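Local coordinates for protein heat-inducible transcription repressor HrcA (Thermotoga maritima, PDB 1STZ) that probably represses the class I heat shock operons grpE-dnaK-dnaJ and groELS by binding DNA, and so prevents their induction, at residues R129-Y134 against V304-S309; G270-I275 against V289-Y294. One frame throughout, in Å; residues are numbered along the deposited sequence.

Contact 1 of 2, residues R129-Y134 against V304-S309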
ATOM      1  N   ARG A 129       2.129  11.551  -5.270  1.00 21.71           N
ATOM      2  CA  ARG A 129       0.774  11.237  -4.827  1.00 23.16           C
ATOM      3  C   ARG A 129       0.438  11.759  -3.431  1.00 22.72           C
ATOM      4  O   ARG A 129      -0.614  12.357  -3.236  1.00 24.53           O
ATOM      5  CB  ARG A 129       0.545   9.743  -4.864  1.00 23.60           C
ATOM      6  CG  ARG A 129      -0.852   9.353  -4.478  1.00 26.89           C
ATOM      7  CD  ARG A 129      -1.249   7.995  -4.975  1.00 30.49           C
ATOM      8  NE  ARG A 129      -0.279   6.969  -4.599  1.00 33.98           N
ATOM      9  CZ  ARG A 129      -0.525   5.658  -4.606  1.00 36.79           C
ATOM     10  NH1 ARG A 129      -1.726   5.191  -4.957  1.00 39.23           N
ATOM     11  NH2 ARG A 129       0.435   4.802  -4.257  1.00 37.08           N
ATOM     12  N   LEU A 130       1.340  11.564  -2.482  1.00 21.59           N
ATOM     13  CA  LEU A 130       1.085  11.896  -1.082  1.00 20.99           C
ATOM     14  C   LEU A 130       1.160  13.397  -0.783  1.00 20.28           C
ATOM     15  O   LEU A 130       0.628  13.847   0.211  1.00 20.83           O
ATOM     16  CB  LEU A 130       2.079  11.168  -0.181  1.00 20.52           C
ATOM     17  CG  LEU A 130       2.057   9.649  -0.194  1.00 21.21           C
ATOM     18  CD1 LEU A 130       2.962   9.113   0.901  1.00 20.71           C
ATOM     19  CD2 LEU A 130       0.632   9.108  -0.059  1.00 22.43           C
ATOM     20  N   THR A 131       1.849  14.156  -1.623  1.00 19.91           N
ATOM     21  CA  THR A 131       1.985  15.594  -1.438  1.00 19.91           C
ATOM     22  C   THR A 131       1.208  16.431  -2.456  1.00 20.44           C
ATOM     23  O   THR A 131       1.272  17.654  -2.408  1.00 21.14           O
ATOM     24  CB  THR A 131       3.444  16.001  -1.544  1.00 19.59           C
ATOM     25  OG1 THR A 131       3.921  15.703  -2.862  1.00 19.04           O
ATOM     26  CG2 THR A 131       4.304  15.202  -0.586  1.00 18.66           C
ATOM     27  N   GLU A 132       0.523  15.783  -3.388  1.00 21.22           N
ATOM     28  CA  GLU A 132      -0.121  16.459  -4.507  1.00 22.64           C
ATOM     29  C   GLU A 132       0.838  17.428  -5.182  1.00 22.21           C
ATOM     30  O   GLU A 132       0.481  18.582  -5.460  1.00 22.32           O
ATOM     31  CB  GLU A 132      -1.388  17.196  -4.035  1.00 23.74           C
ATOM     32  CG  GLU A 132      -2.437  16.296  -3.384  1.00 26.41           C
ATOM     33  CD  GLU A 132      -3.462  17.091  -2.572  1.00 32.10           C
ATOM     34  OE1 GLU A 132      -3.104  18.159  -2.007  1.00 35.90           O
ATOM     35  OE2 GLU A 132      -4.628  16.641  -2.475  1.00 35.09           O
ATOM     36  N   GLY A 133       2.059  16.958  -5.433  1.00 21.08           N
ATOM     37  CA  GLY A 133       3.072  17.755  -6.104  1.00 21.00           C
ATOM     38  C   GLY A 133       3.591  17.174  -7.405  1.00 20.69           C
ATOM     39  O   GLY A 133       3.114  16.136  -7.903  1.00 21.80           O
ATOM     40  N   TYR A 134       4.562  17.874  -7.963  1.00 20.33           N
ATOM     41  CA  TYR A 134       5.292  17.468  -9.155  1.00 20.76           C
ATOM     42  C   TYR A 134       6.706  17.134  -8.722  1.00 20.50           C
ATOM     43  O   TYR A 134       7.369  17.973  -8.139  1.00 20.26           O
ATOM     44  CB  TYR A 134       5.367  18.631 -10.141  1.00 21.66           C
ATOM     45  CG  TYR A 134       6.069  18.352 -11.465  1.00 21.77           C
ATOM     46  CD1 TYR A 134       7.210  19.047 -11.833  1.00 24.94           C
ATOM     47  CD2 TYR A 134       5.562  17.435 -12.359  1.00 23.36           C
ATOM     48  CE1 TYR A 134       7.832  18.825 -13.073  1.00 24.54           C
ATOM     49  CE2 TYR A 134       6.180  17.201 -13.594  1.00 23.88           C
ATOM     50  CZ  TYR A 134       7.318  17.897 -13.931  1.00 24.84           C
ATOM     51  OH  TYR A 134       7.937  17.667 -15.137  1.00 27.56           O
ATOM     52  N   VAL A 304      16.718  15.295  -5.813  1.00 19.58           N
ATOM     53  CA  VAL A 304      15.273  15.143  -5.878  1.00 18.95           C
ATOM     54  C   VAL A 304      14.614  16.497  -5.629  1.00 19.01           C
ATOM     55  O   VAL A 304      15.028  17.232  -4.740  1.00 18.46           O
ATOM     56  CB  VAL A 304      14.775  14.167  -4.803  1.00 18.57           C
ATOM     57  CG1 VAL A 304      13.272  13.954  -4.902  1.00 17.25           C
ATOM     58  CG2 VAL A 304      15.508  12.836  -4.910  1.00 19.27           C
ATOM     59  N   TYR A 305      13.583  16.801  -6.405  1.00 19.57           N
ATOM     60  CA  TYR A 305      12.833  18.049  -6.313  1.00 20.01           C
ATOM     61  C   TYR A 305      11.343  17.763  -6.224  1.00 20.14           C
ATOM     62  O   TYR A 305      10.823  16.972  -6.999  1.00 20.75           O
ATOM     63  CB  TYR A 305      13.087  18.919  -7.535  1.00 20.51           C
ATOM     64  CG  TYR A 305      14.538  19.231  -7.762  1.00 19.49           C
ATOM     65  CD1 TYR A 305      15.344  18.363  -8.469  1.00 18.71           C
ATOM     66  CD2 TYR A 305      15.102  20.402  -7.273  1.00 19.31           C
ATOM     67  CE1 TYR A 305      16.684  18.649  -8.686  1.00 18.24           C
ATOM     68  CE2 TYR A 305      16.432  20.688  -7.473  1.00 17.64           C
ATOM     69  CZ  TYR A 305      17.221  19.812  -8.186  1.00 15.70           C
ATOM     70  OH  TYR A 305      18.549  20.108  -8.417  1.00 13.67           O
ATOM     71  N   LEU A 306      10.678  18.396  -5.258  1.00 19.87           N
ATOM     72  CA  LEU A 306       9.221  18.406  -5.136  1.00 19.71           C
ATOM     73  C   LEU A 306       8.705  19.848  -5.299  1.00 18.98           C
ATOM     74  O   LEU A 306       8.998  20.724  -4.477  1.00 18.81           O
ATOM     75  CB  LEU A 306       8.846  17.932  -3.736  1.00 19.55           C
ATOM     76  CG  LEU A 306       7.466  17.375  -3.390  1.00 21.38           C
ATOM     77  CD1 LEU A 306       6.981  17.918  -2.076  1.00 21.64           C
ATOM     78  CD2 LEU A 306       6.416  17.493  -4.463  1.00 22.31           C
ATOM     79  N   PHE A 307       7.908  20.076  -6.315  1.00 18.39           N
ATOM     80  CA  PHE A 307       7.297  21.366  -6.562  1.00 18.59           C
ATOM     81  C   PHE A 307       5.820  21.267  -6.236  1.00 18.77           C
ATOM     82  O   PHE A 307       5.147  20.363  -6.697  1.00 18.69           O
ATOM     83  CB  PHE A 307       7.451  21.774  -8.026  1.00 17.99           C
ATOM     84  CG  PHE A 307       8.860  22.016  -8.445  1.00 18.98           C
ATOM     85  CD1 PHE A 307       9.604  21.004  -9.029  1.00 20.31           C
ATOM     86  CD2 PHE A 307       9.429  23.270  -8.308  1.00 18.38           C
ATOM     87  CE1 PHE A 307      10.922  21.240  -9.448  1.00 20.57           C
ATOM     88  CE2 PHE A 307      10.720  23.499  -8.705  1.00 21.34           C
ATOM     89  CZ  PHE A 307      11.474  22.470  -9.276  1.00 21.83           C
ATOM     90  N   THR A 308       5.322  22.206  -5.439  1.00 18.96           N
ATOM     91  CA  THR A 308       3.895  22.343  -5.187  1.00 18.68           C
ATOM     92  C   THR A 308       3.557  23.798  -5.257  1.00 18.12           C
ATOM     93  O   THR A 308       4.440  24.639  -5.305  1.00 18.18           O
ATOM     94  CB  THR A 308       3.534  21.833  -3.761  1.00 19.66           C
ATOM     95  OG1 THR A 308       4.279  22.562  -2.774  1.00 19.57           O
ATOM     96  CG2 THR A 308       3.954  20.372  -3.550  1.00 19.78           C
ATOM     97  N   SER A 309       2.278  24.116  -5.220  1.00 17.49           N
ATOM     98  CA  SER A 309       1.882  25.441  -4.777  1.00 17.53           C
ATOM     99  C   SER A 309       2.516  25.748  -3.409  1.00 17.29           C
ATOM    100  O   SER A 309       2.699  24.852  -2.574  1.00 17.28           O
ATOM    101  CB  SER A 309       0.375  25.540  -4.648  1.00 17.50           C
ATOM    102  OG  SER A 309       0.031  26.800  -4.115  1.00 17.58           O
TER
HETATM  103  O   HOH W   1       0.441  21.806  -5.270  1.00 26.50           O
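Tyr134 and Phe307 are an antiparallel hydrogen-bonded pair. Tyr134 N donates to Phe307 O at 2.9 Å. Phe307 N returns a bond to Tyr134 O at 2.8 Å. Both are almost straight, at 176° and 179°, and both donors lie in the carbonyl plane. The two side chains run side by side and point the same way, and Tyr134 CD1 meets Phe307 CD1 at 4.2 Å, near the plane of the tyrosine ring. Leu253 of helix 247-256 packs on both side chains. This pairing starts the union of strands 134-138 and 299-309 in the five-stranded antiparallel sheet of the GAF-like C-terminal domain, shortly after helix 116-131. Glu132, with positive phi, turns the chain from helix to strand. On the sheet face of Leu306, helix 314-334 supplies Phe321 as a neighbour. Leu306 and Thr131 reach toward each other tip to tip, with Leu306 CD2 3.5 Å from Thr131 OG1. That hydroxyl is hydrogen-bonded to Leu127 O within its own helix. With CG anti to the backbone N (chi1 -159°), the leucine branch is carried toward Thr131, and CD2 also rests 3.7 Å from Gly133 CA. An alanine here would remove both methyl branches and would probably leave a gap between Thr131, Gly133 and Phe321. Gly133 fits between Leu306 CD2 and Thr308 CG2, which lies 3.8 Å from Gly133 CA.

Contact 2 of 2, residues G270-I275 against V289-Y294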
ATOM      1  N   GLY A 270      21.697  19.358   2.834  1.00 26.08           N
ATOM      2  CA  GLY A 270      20.582  18.612   3.389  1.00 25.00           C
ATOM      3  C   GLY A 270      19.271  19.023   2.762  1.00 24.14           C
ATOM      4  O   GLY A 270      19.227  19.677   1.722  1.00 24.03           O
ATOM      5  N   ILE A 271      18.183  18.649   3.404  1.00 23.03           N
ATOM      6  CA  ILE A 271      16.867  18.939   2.890  1.00 23.38           C
ATOM      7  C   ILE A 271      16.475  20.389   3.212  1.00 22.93           C
ATOM      8  O   ILE A 271      16.602  20.817   4.348  1.00 23.07           O
ATOM      9  CB  ILE A 271      15.852  17.935   3.479  1.00 23.57           C
ATOM     10  CG1 ILE A 271      16.220  16.519   3.019  1.00 25.55           C
ATOM     11  CG2 ILE A 271      14.431  18.320   3.088  1.00 23.47           C
ATOM     12  CD1 ILE A 271      15.421  15.432   3.679  1.00 27.83           C
ATOM     13  N   THR A 272      16.048  21.137   2.197  1.00 22.29           N
ATOM     14  CA  THR A 272      15.545  22.504   2.374  1.00 22.23           C
ATOM     15  C   THR A 272      14.269  22.726   1.582  1.00 21.24           C
ATOM     16  O   THR A 272      13.913  21.944   0.678  1.00 21.23           O
ATOM     17  CB  THR A 272      16.587  23.572   1.900  1.00 22.45           C
ATOM     18  OG1 THR A 272      16.908  23.358   0.520  1.00 23.93           O
ATOM     19  CG2 THR A 272      17.943  23.468   2.629  1.00 22.98           C
ATOM     20  N   VAL A 273      13.588  23.816   1.910  1.00 20.07           N
ATOM     21  CA  VAL A 273      12.506  24.320   1.081  1.00 19.44           C
ATOM     22  C   VAL A 273      12.817  25.746   0.638  1.00 18.74           C
ATOM     23  O   VAL A 273      13.417  26.504   1.373  1.00 19.76           O
ATOM     24  CB  VAL A 273      11.124  24.244   1.817  1.00 19.67           C
ATOM     25  CG1 VAL A 273      11.007  25.315   2.919  1.00 20.16           C
ATOM     26  CG2 VAL A 273      10.003  24.377   0.830  1.00 19.57           C
ATOM     27  N   ARG A 274      12.472  26.070  -0.592  1.00 18.07           N
ATOM     28  CA  ARG A 274      12.529  27.437  -1.103  1.00 18.81           C
ATOM     29  C   ARG A 274      11.089  27.827  -1.442  1.00 18.09           C
ATOM     30  O   ARG A 274      10.450  27.167  -2.249  1.00 18.01           O
ATOM     31  CB  ARG A 274      13.431  27.533  -2.328  1.00 18.27           C
ATOM     32  CG  ARG A 274      14.907  27.408  -1.935  1.00 18.96           C
ATOM     33  CD  ARG A 274      15.849  27.544  -3.101  1.00 19.35           C
ATOM     34  NE  ARG A 274      17.243  27.540  -2.701  1.00 18.64           N
ATOM     35  CZ  ARG A 274      17.897  28.574  -2.177  1.00 20.38           C
ATOM     36  NH1 ARG A 274      17.316  29.761  -1.987  1.00 19.60           N
ATOM     37  NH2 ARG A 274      19.169  28.412  -1.851  1.00 20.48           N
ATOM     38  N   ILE A 275      10.595  28.868  -0.778  1.00 17.65           N
ATOM     39  CA  ILE A 275       9.216  29.323  -0.893  1.00 17.61           C
ATOM     40  C   ILE A 275       9.177  30.620  -1.685  1.00 17.57           C
ATOM     41  O   ILE A 275       9.871  31.580  -1.356  1.00 17.04           O
ATOM     42  CB  ILE A 275       8.602  29.517   0.541  1.00 17.98           C
ATOM     43  CG1 ILE A 275       8.558  28.190   1.287  1.00 17.50           C
ATOM     44  CG2 ILE A 275       7.205  30.099   0.466  1.00 17.26           C
ATOM     45  CD1 ILE A 275       8.420  28.309   2.785  1.00 19.10           C
ATOM     46  N   VAL A 289       9.526  24.668  -3.476  1.00 18.13           N
ATOM     47  CA  VAL A 289      10.282  23.465  -3.843  1.00 18.55           C
ATOM     48  C   VAL A 289      11.024  22.888  -2.665  1.00 17.67           C
ATOM     49  O   VAL A 289      11.802  23.582  -2.043  1.00 17.56           O
ATOM     50  CB  VAL A 289      11.441  23.739  -4.822  1.00 19.14           C
ATOM     51  CG1 VAL A 289      11.672  22.521  -5.730  1.00 19.24           C
ATOM     52  CG2 VAL A 289      11.291  25.012  -5.534  1.00 21.90           C
ATOM     53  N   PHE A 290      10.817  21.618  -2.387  1.00 18.21           N
ATOM     54  CA  PHE A 290      11.698  20.853  -1.513  1.00 18.89           C
ATOM     55  C   PHE A 290      12.775  20.216  -2.363  1.00 18.28           C
ATOM     56  O   PHE A 290      12.510  19.692  -3.430  1.00 19.27           O
ATOM     57  CB  PHE A 290      10.946  19.758  -0.767  1.00 19.32           C
ATOM     58  CG  PHE A 290      10.185  20.256   0.426  1.00 21.57           C
ATOM     59  CD1 PHE A 290       8.931  20.759   0.287  1.00 23.40           C
ATOM     60  CD2 PHE A 290      10.751  20.236   1.685  1.00 24.56           C
ATOM     61  CE1 PHE A 290       8.222  21.237   1.393  1.00 23.84           C
ATOM     62  CE2 PHE A 290      10.044  20.708   2.787  1.00 25.56           C
ATOM     63  CZ  PHE A 290       8.778  21.191   2.631  1.00 24.06           C
ATOM     64  N   SER A 291      13.998  20.282  -1.899  1.00 18.22           N
ATOM     65  CA  SER A 291      15.081  19.647  -2.593  1.00 18.28           C
ATOM     66  C   SER A 291      16.028  18.976  -1.617  1.00 18.25           C
ATOM     67  O   SER A 291      16.089  19.319  -0.424  1.00 18.19           O
ATOM     68  CB  SER A 291      15.801  20.659  -3.474  1.00 18.86           C
ATOM     69  OG  SER A 291      16.465  21.648  -2.697  1.00 19.10           O
ATOM     70  N   GLY A 292      16.755  18.000  -2.137  1.00 18.05           N
ATOM     71  CA  GLY A 292      17.709  17.220  -1.368  1.00 18.14           C
ATOM     72  C   GLY A 292      18.385  16.206  -2.288  1.00 18.28           C
ATOM     73  O   GLY A 292      18.008  16.065  -3.445  1.00 18.62           O
ATOM     74  N   LYS A 293      19.372  15.492  -1.778  1.00 18.64           N
ATOM     75  CA  LYS A 293      20.058  14.474  -2.559  1.00 19.01           C
ATOM     76  C   LYS A 293      19.879  13.110  -1.934  1.00 19.04           C
ATOM     77  O   LYS A 293      19.701  13.000  -0.730  1.00 19.58           O
ATOM     78  CB  LYS A 293      21.537  14.793  -2.653  1.00 18.93           C
ATOM     79  CG  LYS A 293      21.851  16.161  -3.209  1.00 21.22           C
ATOM     80  CD  LYS A 293      23.317  16.270  -3.560  1.00 24.96           C
ATOM     81  CE  LYS A 293      23.717  17.671  -3.950  1.00 27.72           C
ATOM     82  NZ  LYS A 293      23.939  18.505  -2.751  1.00 31.57           N
ATOM     83  N   TYR A 294      19.929  12.075  -2.766  1.00 18.82           N
ATOM     84  CA  TYR A 294      20.056  10.703  -2.307  1.00 18.41           C
ATOM     85  C   TYR A 294      21.494  10.249  -2.579  1.00 18.70           C
ATOM     86  O   TYR A 294      22.134  10.729  -3.521  1.00 18.71           O
ATOM     87  CB  TYR A 294      18.992   9.783  -2.943  1.00 17.73           C
ATOM     88  CG  TYR A 294      19.094   9.532  -4.425  1.00 16.73           C
ATOM     89  CD1 TYR A 294      19.575   8.323  -4.920  1.00 16.25           C
ATOM     90  CD2 TYR A 294      18.638  10.460  -5.334  1.00 16.91           C
ATOM     91  CE1 TYR A 294      19.661   8.093  -6.289  1.00 17.15           C
ATOM     92  CE2 TYR A 294      18.722  10.240  -6.705  1.00 16.44           C
ATOM     93  CZ  TYR A 294      19.218   9.062  -7.179  1.00 16.88           C
ATOM     94  OH  TYR A 294      19.280   8.863  -8.552  1.00 17.58           O
TER
HETATM   95  O   HOH W   2      18.072  21.237  -0.544  1.00 29.62           O
HETATM   96  O   HOH W   3      15.038  23.763  -2.158  1.00 31.88           O
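A chi1 of 73° at Val273 sets CG1 between the backbone N and the carbonyl carbon and leaves CG2 opposite the N, over one face of the Phe290 ring. The ring is set by a chi1 of -80°, with CG anti to the carbonyl carbon. Val273 CG2 lies 3.8 Å from the Phe290 ring centroid, 14° off the normal, a CH-pi contact. The two residues form a non-hydrogen-bonded pair in an antiparallel beta hairpin, where edge strand 272-275 meets strand 287-296. Ile271 CG2 comes to the edge of the same ring, near its plane, at 4.4 Å from Phe290 CD2. Asn317 of helix 314-334 packs on Phe290, and Tyr88 of helix 81-94 packs on Val273.

The flanking pairs carry the backbone bonds. Thr272 and Ser291 exchange two, and Arg274 and Val289 exchange two more. Arg274 O takes the Val289 N-H, with Val289 N at 2.9 Å and tilted from the carbonyl plane. Between these pairs, the CA-H of Phe290 points to Thr272 O and that of Val273 to Val289 O.

The other face carries Val289 and Arg274 along with the hydroxyls of Thr272 and Ser291. Thr272 OG1 and Ser291 OG stand 3.7 Å apart, too far for a direct bond, and two waters join them. Arg274 leads its guanidinium group away from Val289. Its NE bonds to Leu266 O and its NH1 to Glu278 O, which ties the edge strand to neighbouring parts of the same chain. One water bridges Thr272 OG1 and Ser291 OG and also donates to Val289 O. The other sits 2.6 Å from Thr272 OG1 and 2.7 Å from Ser291 OG, and donates a hydrogen bond to Gly270 O at 3.0 Å.

After the N-terminal helices, the chain turns from helix 116-131 into strand 134-138 at residues 129-134, the first half of contact 1. It then passes through the three-stranded sheet and several helices before residues 270-275 open contact 2. Contact 2 closes a short loop of 13 residues when the chain returns at 289-294. Strand 299-309 follows directly and closes the much longer loop of contact 1, so contact 2 is nested inside it. Contact 1 joins strand 134-138 to 299-309, and contact 2 joins 272-275 to 287-296. The pairing of 287-296 with 299-309 makes them one sheet. There Val304 N probably bonds to Gly292 O, and Phe307 packs on Val289.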